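Local atomic coordinates of TqaL (Neurospora crassa, PDB entry 7EEH), a protein that belongs to the 2OG-Fe dioxygenase family of the cupin clan and carries an iron(III) ion in its metal site. Residues D56-V61 with H239-L244. The protein carries 1 engineered substitution. Numbering follows the deposited sequence.
Sequences DALQRV and HFLDTL
The type II beta turn from His239 to Asp242, just ahead of strand 243-247, meets segment 56-61, which lies on helix 52-58, by laying the ring of Phe240 against the side chain of Gln59. Amide and ring are stacked, their planes 16° apart, with Gln59 NE2 3.7 Å above the ring plane and over its centre. Nearer the backbone, Gln59 CG rests on the same face, 3.4 Å from Phe240 CE1. The ring reaches this far because its CG lies anti to the backbone N (chi1 177°), which carries the ring out from the turn to lie over Gln59. Its opposite face is backed by Leu241 CG, leaving the ring sandwiched between its own neighbour and the glutamine. At the ring edge, Leu58 CB sits 4.3 Å from Phe240 CZ.

In the cupin-type architecture of this family, strand 243-247 pairs with 190-199 in the large antiparallel sheet, and Leu58 also touches Leu196 of that strand. Deeper in, Leu58 CD2 meets Leu241 CD2 at 4.2 Å, the two side chains crossing at about a right angle; Leu241 is further packed by Met41, Val42 and Leu45 of helix 38-48. The turn closes with Asp242 N donating to His239 O, while Asp242 OD2 accepts His239 N at 2.9 Å from above the carboxylate plane and also takes Arg238 N.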
ATOM      1  N   ASP B  56      12.787  20.363   6.382  1.00 25.89           N
ATOM      2  CA  ASP B  56      12.668  21.671   7.022  1.00 26.70           C
ATOM      3  C   ASP B  56      13.721  22.636   6.492  1.00 25.80           C
ATOM      4  O   ASP B  56      13.414  23.773   6.124  1.00 25.12           O
ATOM      5  CB  ASP B  56      12.822  21.541   8.539  1.00 29.92           C
ATOM      6  CG  ASP B  56      11.604  20.975   9.202  1.00 35.66           C
ATOM      7  OD1 ASP B  56      10.505  21.064   8.617  1.00 40.03           O
ATOM      8  OD2 ASP B  56      11.748  20.436  10.318  1.00 40.58           O
ATOM      9  N   ALA B  57      14.979  22.201   6.471  1.00 24.66           N
ATOM     10  CA  ALA B  57      16.067  23.083   6.061  1.00 29.42           C
ATOM     11  C   ALA B  57      15.948  23.510   4.607  1.00 28.02           C
ATOM     12  O   ALA B  57      16.489  24.557   4.227  1.00 26.11           O
ATOM     13  CB  ALA B  57      17.414  22.400   6.290  1.00 29.56           C
ATOM     14  N   LEU B  58      15.260  22.723   3.781  1.00 21.31           N
ATOM     15  CA  LEU B  58      15.028  23.114   2.398  1.00 24.14           C
ATOM     16  C   LEU B  58      14.178  24.373   2.296  1.00 18.65           C
ATOM     17  O   LEU B  58      14.252  25.084   1.291  1.00 21.08           O
ATOM     18  CB  LEU B  58      14.371  21.946   1.646  1.00 22.50           C
ATOM     19  CG  LEU B  58      14.676  21.737   0.171  1.00 25.37           C
ATOM     20  CD1 LEU B  58      16.165  21.717  -0.078  1.00 19.18           C
ATOM     21  CD2 LEU B  58      13.993  20.434  -0.335  1.00 22.62           C
ATOM     22  N   GLN B  59      13.393  24.682   3.319  1.00 22.56           N
ATOM     23  CA  GLN B  59      12.599  25.902   3.302  1.00 23.51           C
ATOM     24  C   GLN B  59      13.383  27.146   3.719  1.00 25.20           C
ATOM     25  O   GLN B  59      12.819  28.247   3.702  1.00 21.82           O
ATOM     26  CB  GLN B  59      11.371  25.707   4.187  1.00 25.26           C
ATOM     27  CG  GLN B  59      10.424  24.727   3.526  1.00 27.66           C
ATOM     28  CD  GLN B  59       9.240  24.363   4.367  1.00 30.14           C
ATOM     29  OE1 GLN B  59       8.247  25.078   4.393  1.00 35.96           O
ATOM     30  NE2 GLN B  59       9.324  23.226   5.037  1.00 33.33           N
ATOM     31  N   ARG B  60      14.667  26.997   4.065  1.00 22.56           N
ATOM     32  CA  ARG B  60      15.520  28.110   4.451  1.00 25.93           C
ATOM     33  C   ARG B  60      16.703  28.343   3.522  1.00 26.41           C
ATOM     34  O   ARG B  60      17.315  29.415   3.595  1.00 26.31           O
ATOM     35  CB  ARG B  60      16.081  27.894   5.866  1.00 27.62           C
ATOM     36  CG  ARG B  60      15.038  27.754   6.948  1.00 33.08           C
ATOM     37  CD  ARG B  60      15.705  27.327   8.254  1.00 36.70           C
ATOM     38  NE  ARG B  60      14.778  26.556   9.079  1.00 47.90           N
ATOM     39  CZ  ARG B  60      14.965  25.290   9.449  1.00 43.91           C
ATOM     40  NH1 ARG B  60      16.067  24.637   9.087  1.00 36.70           N
ATOM     41  NH2 ARG B  60      14.055  24.685  10.204  1.00 47.55           N
ATOM     42  N   VAL B  61      17.053  27.378   2.671  1.00 23.81           N
ATOM     43  CA  VAL B  61      18.284  27.482   1.889  1.00 24.80           C
ATOM     44  C   VAL B  61      18.228  28.655   0.907  1.00 25.01           C
ATOM     45  O   VAL B  61      19.268  29.239   0.557  1.00 25.00           O
ATOM     46  CB  VAL B  61      18.567  26.140   1.176  1.00 24.29           C
ATOM     47  CG1 VAL B  61      17.465  25.810   0.174  1.00 24.54           C
ATOM     48  CG2 VAL B  61      19.929  26.167   0.499  1.00 23.69           C
ATOM     49  N   HIS B 239       2.284  25.190  -2.608  1.00 22.57           N
ATOM     50  CA  HIS B 239       2.618  24.555  -1.348  1.00 23.03           C
ATOM     51  C   HIS B 239       3.960  23.856  -1.473  1.00 23.01           C
ATOM     52  O   HIS B 239       4.318  23.339  -2.541  1.00 20.44           O
ATOM     53  CB  HIS B 239       1.531  23.545  -0.929  1.00 25.93           C
ATOM     54  CG  HIS B 239       0.156  24.138  -0.842  1.00 26.65           C
ATOM     55  ND1 HIS B 239      -0.872  23.764  -1.682  1.00 29.43           N
ATOM     56  CD2 HIS B 239      -0.358  25.086  -0.021  1.00 29.34           C
ATOM     57  CE1 HIS B 239      -1.961  24.448  -1.377  1.00 28.47           C
ATOM     58  NE2 HIS B 239      -1.675  25.259  -0.375  1.00 32.46           N
ATOM     59  N   PHE B 240       4.692  23.852  -0.359  1.00 19.68           N
ATOM     60  CA  PHE B 240       6.017  23.265  -0.254  1.00 20.76           C
ATOM     61  C   PHE B 240       6.116  21.951  -1.021  1.00 22.99           C
ATOM     62  O   PHE B 240       5.406  20.988  -0.720  1.00 20.93           O
ATOM     63  CB  PHE B 240       6.357  23.032   1.228  1.00 19.66           C
ATOM     64  CG  PHE B 240       7.675  22.359   1.445  1.00 21.64           C
ATOM     65  CD1 PHE B 240       8.839  22.923   0.948  1.00 22.62           C
ATOM     66  CD2 PHE B 240       7.757  21.174   2.157  1.00 23.45           C
ATOM     67  CE1 PHE B 240      10.063  22.314   1.131  1.00 22.96           C
ATOM     68  CE2 PHE B 240       8.981  20.550   2.367  1.00 24.72           C
ATOM     69  CZ  PHE B 240      10.145  21.123   1.847  1.00 25.42           C
ATOM     70  N   LEU B 241       6.988  21.929  -2.026  1.00 18.71           N
ATOM     71  CA  LEU B 241       7.383  20.783  -2.850  1.00 19.33           C
ATOM     72  C   LEU B 241       6.382  20.460  -3.954  1.00 19.76           C
ATOM     73  O   LEU B 241       6.550  19.426  -4.602  1.00 18.91           O
ATOM     74  CB  LEU B 241       7.637  19.509  -2.029  1.00 19.73           C
ATOM     75  CG  LEU B 241       8.830  19.559  -1.064  1.00 24.53           C
ATOM     76  CD1 LEU B 241       8.934  18.269  -0.261  1.00 24.02           C
ATOM     77  CD2 LEU B 241      10.123  19.823  -1.829  1.00 22.31           C
ATOM     78  N   ASP B 242       5.354  21.284  -4.181  1.00 17.63           N
ATOM     79  CA  ASP B 242       4.658  21.265  -5.461  1.00 20.40           C
ATOM     80  C   ASP B 242       5.678  21.182  -6.597  1.00 18.87           C
ATOM     81  O   ASP B 242       6.620  21.981  -6.652  1.00 18.60           O
ATOM     82  CB  ASP B 242       3.807  22.525  -5.625  1.00 18.14           C
ATOM     83  CG  ASP B 242       2.455  22.451  -4.877  1.00 23.09           C
ATOM     84  OD1 ASP B 242       2.114  21.397  -4.287  1.00 20.88           O
ATOM     85  OD2 ASP B 242       1.729  23.464  -4.908  1.00 20.47           O
ATOM     86  N   THR B 243       5.487  20.219  -7.501  1.00 15.92           N
ATOM     87  CA  THR B 243       6.481  19.895  -8.524  1.00 15.94           C
ATOM     88  C   THR B 243       5.814  19.671  -9.876  1.00 20.17           C
ATOM     89  O   THR B 243       4.901  18.846  -9.999  1.00 18.31           O
ATOM     90  CB  THR B 243       7.292  18.644  -8.141  1.00 19.39           C
ATOM     91  OG1 THR B 243       8.115  18.922  -6.998  1.00 18.91           O
ATOM     92  CG2 THR B 243       8.201  18.232  -9.279  1.00 20.23           C
ATOM     93  N   LEU B 244       6.284  20.405 -10.880  1.00 16.18           N
ATOM     94  CA  LEU B 244       5.896  20.230 -12.277  1.00 17.37           C
ATOM     95  C   LEU B 244       7.074  19.647 -13.040  1.00 17.93           C
ATOM     96  O   LEU B 244       8.189  20.170 -12.940  1.00 19.29           O
ATOM     97  CB  LEU B 244       5.495  21.572 -12.899  1.00 17.96           C
ATOM     98  CG  LEU B 244       5.259  21.524 -14.406  1.00 22.36           C
ATOM     99  CD1 LEU B 244       3.981  20.743 -14.717  1.00 17.25           C
ATOM    100  CD2 LEU B 244       5.228  22.936 -15.013  1.00 19.13           C
TER